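PDB 5A04: aldose-aldose oxidoreductase from Caulobacter crescentus, which oxidises one aldose while reducing another, probably with a tightly held NADP(H) as the hydride carrier between the two sugars. Local coordinates for residues G152-T164 with D185-T198. Sequence-based numbering, arbitrary orientation.
With BGC (beta-D-glucopyranose), chain H; NDP (NADPH dihydro-nicotinamide-adenine-dinucleotide phosphate), chain G.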
loop_
_atom_site.group_PDB
_atom_site.type_symbol
_atom_site.label_atom_id
_atom_site.label_comp_id
_atom_site.label_asym_id
_atom_site.label_seq_id
_atom_site.Cartn_x
_atom_site.Cartn_y
_atom_site.Cartn_z
ATOM N N GLY A 152 -4.114 17.546 -7.824
ATOM C CA GLY A 152 -4.838 18.222 -6.766
ATOM C C GLY A 152 -4.094 17.967 -5.465
ATOM O O GLY A 152 -2.957 17.508 -5.491
ATOM N N PRO A 153 -4.726 18.274 -4.325
ATOM C CA PRO A 153 -4.071 18.036 -3.029
ATOM C C PRO A 153 -3.699 16.568 -2.874
ATOM O O PRO A 153 -4.511 15.715 -3.227
ATOM C CB PRO A 153 -5.149 18.432 -2.004
ATOM C CG PRO A 153 -6.084 19.317 -2.747
ATOM C CD PRO A 153 -6.074 18.845 -4.173
ATOM N N VAL A 154 -2.506 16.268 -2.366
ATOM C CA VAL A 154 -2.165 14.869 -2.133
ATOM C C VAL A 154 -3.093 14.266 -1.080
ATOM O O VAL A 154 -3.221 14.809 0.011
ATOM C CB VAL A 154 -0.722 14.694 -1.664
ATOM C CG1 VAL A 154 -0.473 13.228 -1.285
ATOM C CG2 VAL A 154 0.241 15.149 -2.758
ATOM N N ARG A 155 -3.726 13.144 -1.407
ATOM C CA ARG A 155 -4.576 12.455 -0.443
ATOM C C ARG A 155 -3.910 11.172 0.059
ATOM O O ARG A 155 -3.924 10.887 1.257
ATOM C CB ARG A 155 -5.946 12.138 -1.057
ATOM C CG ARG A 155 -6.714 13.360 -1.573
ATOM C CD ARG A 155 -7.154 14.282 -0.431
ATOM N NE ARG A 155 -8.111 13.613 0.453
ATOM C CZ ARG A 155 -8.050 13.643 1.778
ATOM N NH1 ARG A 155 -7.068 14.306 2.373
ATOM N NH2 ARG A 155 -8.965 13.003 2.507
ATOM N N THR A 156 -3.329 10.388 -0.849
ATOM C CA THR A 156 -2.666 9.150 -0.437
ATOM C C THR A 156 -1.299 8.960 -1.090
ATOM O O THR A 156 -1.083 9.331 -2.246
ATOM C CB THR A 156 -3.518 7.886 -0.754
ATOM O OG1 THR A 156 -3.705 7.768 -2.173
ATOM C CG2 THR A 156 -4.886 7.948 -0.077
ATOM N N VAL A 157 -0.379 8.394 -0.323
ATOM C CA VAL A 157 0.874 7.878 -0.845
ATOM C C VAL A 157 0.942 6.428 -0.419
ATOM O O VAL A 157 0.875 6.132 0.781
ATOM C CB VAL A 157 2.109 8.614 -0.306
ATOM C CG1 VAL A 157 3.374 7.971 -0.869
ATOM C CG2 VAL A 157 2.059 10.087 -0.679
ATOM N N VAL A 158 1.045 5.517 -1.378
ATOM C CA VAL A 158 1.187 4.108 -1.040
ATOM C C VAL A 158 2.528 3.645 -1.586
ATOM O O VAL A 158 2.740 3.648 -2.804
ATOM C CB VAL A 158 0.027 3.248 -1.614
ATOM C CG1 VAL A 158 0.282 1.759 -1.391
ATOM C CG2 VAL A 158 -1.313 3.658 -0.979
ATOM N N THR A 159 3.439 3.276 -0.691
ATOM C CA THR A 159 4.807 2.994 -1.110
ATOM C C THR A 159 5.369 1.786 -0.369
ATOM O O THR A 159 5.227 1.650 0.858
ATOM C CB THR A 159 5.721 4.254 -0.928
ATOM O OG1 THR A 159 7.072 3.938 -1.284
ATOM C CG2 THR A 159 5.695 4.787 0.529
ATOM N N ASP A 160 5.974 0.886 -1.142
ATOM C CA ASP A 160 6.485 -0.383 -0.644
ATOM C C ASP A 160 7.957 -0.514 -1.005
ATOM O O ASP A 160 8.315 -0.372 -2.174
ATOM C CB ASP A 160 5.731 -1.568 -1.262
ATOM C CG ASP A 160 4.232 -1.474 -1.098
ATOM O OD1 ASP A 160 3.763 -0.883 -0.101
ATOM O OD2 ASP A 160 3.516 -2.012 -1.978
ATOM N N HIS A 161 8.801 -0.779 -0.014
ATOM C CA HIS A 161 10.211 -1.051 -0.266
ATOM C C HIS A 161 10.674 -2.251 0.538
ATOM O O HIS A 161 10.484 -2.314 1.757
ATOM C CB HIS A 161 11.088 0.165 0.065
ATOM C CG HIS A 161 11.031 1.250 -0.968
ATOM N ND1 HIS A 161 10.044 2.216 -0.979
ATOM C CD2 HIS A 161 11.826 1.513 -2.029
ATOM C CE1 HIS A 161 10.241 3.027 -2.001
ATOM N NE2 HIS A 161 11.318 2.627 -2.651
ATOM N N GLY A 162 11.314 -3.195 -0.142
ATOM C CA GLY A 162 11.811 -4.377 0.526
ATOM C C GLY A 162 12.627 -5.216 -0.427
ATOM O O GLY A 162 12.518 -5.069 -1.653
ATOM N N PHE A 163 13.472 -6.072 0.121
ATOM C CA PHE A 163 14.114 -7.099 -0.691
ATOM C C PHE A 163 14.315 -8.330 0.173
ATOM O O PHE A 163 14.272 -8.259 1.396
ATOM C CB PHE A 163 15.436 -6.616 -1.308
ATOM C CG PHE A 163 16.554 -6.396 -0.316
ATOM C CD1 PHE A 163 16.660 -5.202 0.384
ATOM C CD2 PHE A 163 17.531 -7.370 -0.130
ATOM C CE1 PHE A 163 17.707 -4.998 1.275
ATOM C CE2 PHE A 163 18.579 -7.174 0.766
ATOM C CZ PHE A 163 18.663 -5.986 1.462
ATOM N N THR A 164 14.496 -9.471 -0.472
ATOM C CA THR A 164 14.676 -10.712 0.254
ATOM C C THR A 164 16.128 -10.838 0.651
ATOM O O THR A 164 16.954 -11.282 -0.139
ATOM C CB THR A 164 14.245 -11.915 -0.602
ATOM O OG1 THR A 164 14.814 -11.781 -1.911
ATOM C CG2 THR A 164 12.744 -11.932 -0.743
ATOM N N ASP A 185 17.299 0.141 6.545
ATOM C CA ASP A 185 18.001 -0.088 5.286
ATOM C C ASP A 185 17.219 0.254 4.033
ATOM O O ASP A 185 17.753 0.865 3.104
ATOM C CB ASP A 185 18.427 -1.549 5.186
ATOM C CG ASP A 185 19.254 -1.815 3.947
ATOM O OD1 ASP A 185 20.409 -1.328 3.896
ATOM O OD2 ASP A 185 18.742 -2.480 3.021
ATOM N N ILE A 186 15.975 -0.198 3.981
ATOM C CA ILE A 186 15.227 -0.144 2.739
ATOM C C ILE A 186 13.878 0.543 2.967
ATOM O O ILE A 186 13.390 1.296 2.113
ATOM C CB ILE A 186 15.070 -1.588 2.137
ATOM C CG1 ILE A 186 14.290 -1.545 0.834
ATOM C CG2 ILE A 186 14.465 -2.569 3.138
ATOM C CD1 ILE A 186 14.978 -0.700 -0.214
ATOM N N GLY A 187 13.286 0.327 4.135
ATOM C CA GLY A 187 12.036 0.992 4.469
ATOM C C GLY A 187 12.173 2.502 4.522
ATOM O O GLY A 187 11.215 3.240 4.271
ATOM N N ILE A 188 13.378 2.970 4.829
ATOM C CA ILE A 188 13.647 4.400 4.827
ATOM C C ILE A 188 13.325 5.038 3.459
ATOM O O ILE A 188 12.969 6.219 3.394
ATOM C CB ILE A 188 15.119 4.666 5.224
ATOM C CG1 ILE A 188 15.365 6.162 5.464
ATOM C CG2 ILE A 188 16.066 4.074 4.183
ATOM C CD1 ILE A 188 16.679 6.441 6.192
ATOM N N TYR A 189 13.409 4.273 2.367
ATOM C CA TYR A 189 13.006 4.847 1.071
ATOM C C TYR A 189 11.507 5.145 1.009
ATOM O O TYR A 189 11.087 6.115 0.367
ATOM C CB TYR A 189 13.382 3.925 -0.097
ATOM C CG TYR A 189 14.868 3.870 -0.372
ATOM C CD1 TYR A 189 15.675 2.935 0.268
ATOM C CD2 TYR A 189 15.458 4.738 -1.282
ATOM C CE1 TYR A 189 17.038 2.871 0.016
ATOM C CE2 TYR A 189 16.818 4.677 -1.545
ATOM C CZ TYR A 189 17.598 3.747 -0.896
ATOM O OH TYR A 189 18.948 3.690 -1.155
ATOM N N SER A 190 10.694 4.310 1.649
ATOM C CA SER A 190 9.251 4.564 1.700
ATOM C C SER A 190 8.962 5.844 2.480
ATOM O O SER A 190 8.140 6.665 2.080
ATOM C CB SER A 190 8.512 3.390 2.358
ATOM O OG SER A 190 8.645 2.204 1.595
ATOM N N LEU A 191 9.627 5.982 3.625
ATOM C CA LEU A 191 9.473 7.161 4.465
ATOM C C LEU A 191 9.951 8.425 3.760
ATOM O O LEU A 191 9.250 9.445 3.736
ATOM C CB LEU A 191 10.251 6.952 5.769
ATOM C CG LEU A 191 10.500 8.185 6.626
ATOM C CD1 LEU A 191 9.161 8.780 7.069
ATOM C CD2 LEU A 191 11.364 7.775 7.822
ATOM N N ASN A 192 11.143 8.354 3.179
ATOM C CA ASN A 192 11.746 9.518 2.544
ATOM C C ASN A 192 10.865 9.958 1.369
ATOM O O ASN A 192 10.625 11.151 1.181
ATOM C CB ASN A 192 13.190 9.204 2.102
ATOM C CG ASN A 192 14.006 10.455 1.799
ATOM O OD1 ASN A 192 14.227 10.798 0.637
ATOM N ND2 ASN A 192 14.477 11.127 2.838
ATOM N N ALA A 193 10.354 8.997 0.602
ATOM C CA ALA A 193 9.452 9.328 -0.512
ATOM C C ALA A 193 8.134 9.943 -0.038
ATOM O O ALA A 193 7.639 10.899 -0.637
ATOM C CB ALA A 193 9.164 8.094 -1.374
ATOM N N ALA A 194 7.550 9.400 1.023
ATOM C CA ALA A 194 6.297 9.977 1.518
ATOM C C ALA A 194 6.516 11.448 1.865
ATOM O O ALA A 194 5.673 12.299 1.571
ATOM C CB ALA A 194 5.783 9.208 2.728
ATOM N N ARG A 195 7.677 11.738 2.449
ATOM C CA ARG A 195 8.033 13.106 2.804
ATOM C C ARG A 195 8.281 13.986 1.576
ATOM O O ARG A 195 7.770 15.105 1.528
ATOM C CB ARG A 195 9.265 13.116 3.724
ATOM C CG ARG A 195 8.951 12.602 5.161
ATOM C CD ARG A 195 10.211 12.508 6.059
ATOM N NE ARG A 195 10.850 13.815 6.092
ATOM C CZ ARG A 195 11.998 14.108 5.493
ATOM N NH1 ARG A 195 12.707 13.158 4.894
ATOM N NH2 ARG A 195 12.449 15.363 5.515
ATOM N N TYR A 196 9.044 13.514 0.583
ATOM C CA TYR A 196 9.321 14.425 -0.533
ATOM C C TYR A 196 8.176 14.502 -1.537
ATOM O O TYR A 196 8.061 15.495 -2.254
ATOM C CB TYR A 196 10.663 14.116 -1.253
ATOM C CG TYR A 196 10.918 12.771 -1.924
ATOM C CD1 TYR A 196 10.222 12.373 -3.064
ATOM C CD2 TYR A 196 11.959 11.958 -1.477
ATOM C CE1 TYR A 196 10.516 11.152 -3.700
ATOM C CE2 TYR A 196 12.252 10.744 -2.092
ATOM C CZ TYR A 196 11.536 10.352 -3.205
ATOM O OH TYR A 196 11.856 9.151 -3.803
ATOM N N LEU A 197 7.297 13.512 -1.559
ATOM C CA LEU A 197 6.127 13.603 -2.440
ATOM C C LEU A 197 5.085 14.561 -1.847
ATOM O O LEU A 197 4.492 15.372 -2.568
ATOM C CB LEU A 197 5.523 12.217 -2.688
ATOM C CG LEU A 197 6.425 11.284 -3.498
ATOM C CD1 LEU A 197 5.890 9.870 -3.439
ATOM C CD2 LEU A 197 6.559 11.745 -4.974
ATOM N N THR A 198 4.860 14.490 -0.536
ATOM C CA THR A 198 3.915 15.417 0.091
ATOM C C THR A 198 4.548 16.785 0.273
ATOM O O THR A 198 3.852 17.807 0.287
ATOM C CB THR A 198 3.431 14.930 1.482
ATOM O OG1 THR A 198 4.568 14.765 2.335
ATOM C CG2 THR A 198 2.686 13.613 1.371
HETATM C C2 BGC H . 20.073 -0.465 0.520
HETATM C C3 BGC H . 20.380 -1.784 -0.202
HETATM C C4 BGC H . 19.370 -2.028 -1.285
HETATM C C5 BGC H . 19.241 -0.822 -2.201
HETATM C C6 BGC H . 18.035 -1.031 -3.154
HETATM C C1 BGC H . 20.052 0.570 -0.514
HETATM O O1 BGC H . 19.912 1.855 0.092
HETATM O O2 BGC H . 21.085 -0.225 1.490
HETATM O O3 BGC H . 20.335 -2.814 0.774
HETATM O O4 BGC H . 19.751 -3.168 -2.040
HETATM O O5 BGC H . 18.996 0.349 -1.454
HETATM O O6 BGC H . 18.002 -0.007 -4.155
HETATM P PA NDP G . 29.204 -3.531 2.365
HETATM O O1A NDP G . 29.176 -4.486 3.506
HETATM O O2A NDP G . 29.115 -4.070 0.964
HETATM O O5B NDP G . 30.541 -2.577 2.450
HETATM C C5B NDP G . 30.656 -2.066 3.748
HETATM C C4B NDP G . 32.120 -1.618 3.869
HETATM O O4B NDP G . 32.307 -0.802 5.027
HETATM C C3B NDP G . 33.032 -2.856 4.035
HETATM O O3B NDP G . 33.396 -3.388 2.801
HETATM C C2B NDP G . 34.276 -2.209 4.657
HETATM O O2B NDP G . 35.023 -1.606 3.772
HETATM C C1B NDP G . 33.611 -1.050 5.516
HETATM N N9A NDP G . 33.555 -1.375 6.943
HETATM C C8A NDP G . 34.157 -0.674 7.984
HETATM N N7A NDP G . 33.944 -1.237 9.190
HETATM C C5A NDP G . 33.163 -2.363 8.915
HETATM C C6A NDP G . 32.610 -3.354 9.748
HETATM N N6A NDP G . 32.814 -3.309 11.109
HETATM N N1A NDP G . 31.864 -4.381 9.238
HETATM C C2A NDP G . 31.702 -4.357 7.863
HETATM N N3A NDP G . 32.155 -3.487 6.954
HETATM C C4A NDP G . 32.906 -2.475 7.514
HETATM O O3 NDP G . 27.882 -2.590 2.715
HETATM P PN NDP G . 27.253 -1.733 1.482
HETATM O O1N NDP G . 28.263 -0.985 0.712
HETATM O O2N NDP G . 26.028 -2.383 0.879
HETATM O O5D NDP G . 26.444 -0.492 2.430
HETATM C C5D NDP G . 27.332 0.375 3.079
HETATM C C4D NDP G . 26.552 1.687 3.372
HETATM O O4D NDP G . 25.995 2.182 2.116
HETATM C C3D NDP G . 25.315 1.431 4.313
HETATM O O3D NDP G . 25.103 2.578 5.158
HETATM C C2D NDP G . 24.150 1.308 3.341
HETATM O O2D NDP G . 22.931 1.761 3.903
HETATM C C1D NDP G . 24.597 2.324 2.232
HETATM N N1N NDP G . 24.037 1.938 0.935
HETATM C C2N NDP G . 23.333 2.864 0.182
HETATM C C3N NDP G . 22.840 2.495 -1.037
HETATM C C7N NDP G . 22.092 3.467 -1.833
HETATM O O7N NDP G . 21.480 3.143 -2.868
HETATM N N7N NDP G . 22.070 4.799 -1.428
HETATM C C4N NDP G . 23.027 1.128 -1.597
HETATM C C5N NDP G . 23.750 0.210 -0.705
HETATM C C6N NDP G . 24.222 0.616 0.473
HETATM P P2B NDP G . 36.733 -1.747 3.932
HETATM O O1X NDP G . 36.914 -1.292 5.362
HETATM O O2X NDP G . 36.880 -3.215 3.671
HETATM O O3X NDP G . 37.238 -0.799 2.847
#
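One face of the His161 imidazole carries the CB of Tyr189, set almost over the ring centre as a CH-pi contact, 3.5 Å from Tyr189 CB to the His161 ring centroid and 11° off the normal. The His161 and Tyr189 rings lie near parallel but slid apart, with little overlap; glucose O1 sits in plane at the Tyr189 ring edge. At the imidazole edge, in its plane, His161 ND1 and Ser190 OG share a hydrogen bond of 2.9 Å, while NE2 is bonded to Thr265 OG1, so both ring nitrogens are engaged and the ring's rotation is fixed. Replacing His161 by alanine is likely to leave the hydroxyls of Ser190 and Thr265 without this mate and to open a gap beneath Tyr189 CB. The edge of the Phe163 ring meets a carboxylate: Asp185 OD2 lies in the ring plane, 3.2 Å from Phe163 CE1. Glucose O4 stands distantly over one face of this ring, displaced toward its rim. Asp185 has CG anti to its backbone N (chi1 -176°); its OD1 accepts from glucose O2 at 2.7 Å and its OD2 from glucose O3 at 2.8 Å, and Arg172 NE forms a salt bridge with OD1. Further from the sugar, strand 156-162 runs nearly antiparallel to the helix at 163°, and Val157 CG1 packs on Leu197 CD1, its CG2 on Thr198 CG2. The contact thus brings the helix's N-terminal part to the sugar. There NADPH C4N lies 3.2 Å from glucose C1, consistent with hydride transfer at the anomeric carbon, and Tyr189 OH lies near the carboxamide oxygen O7N.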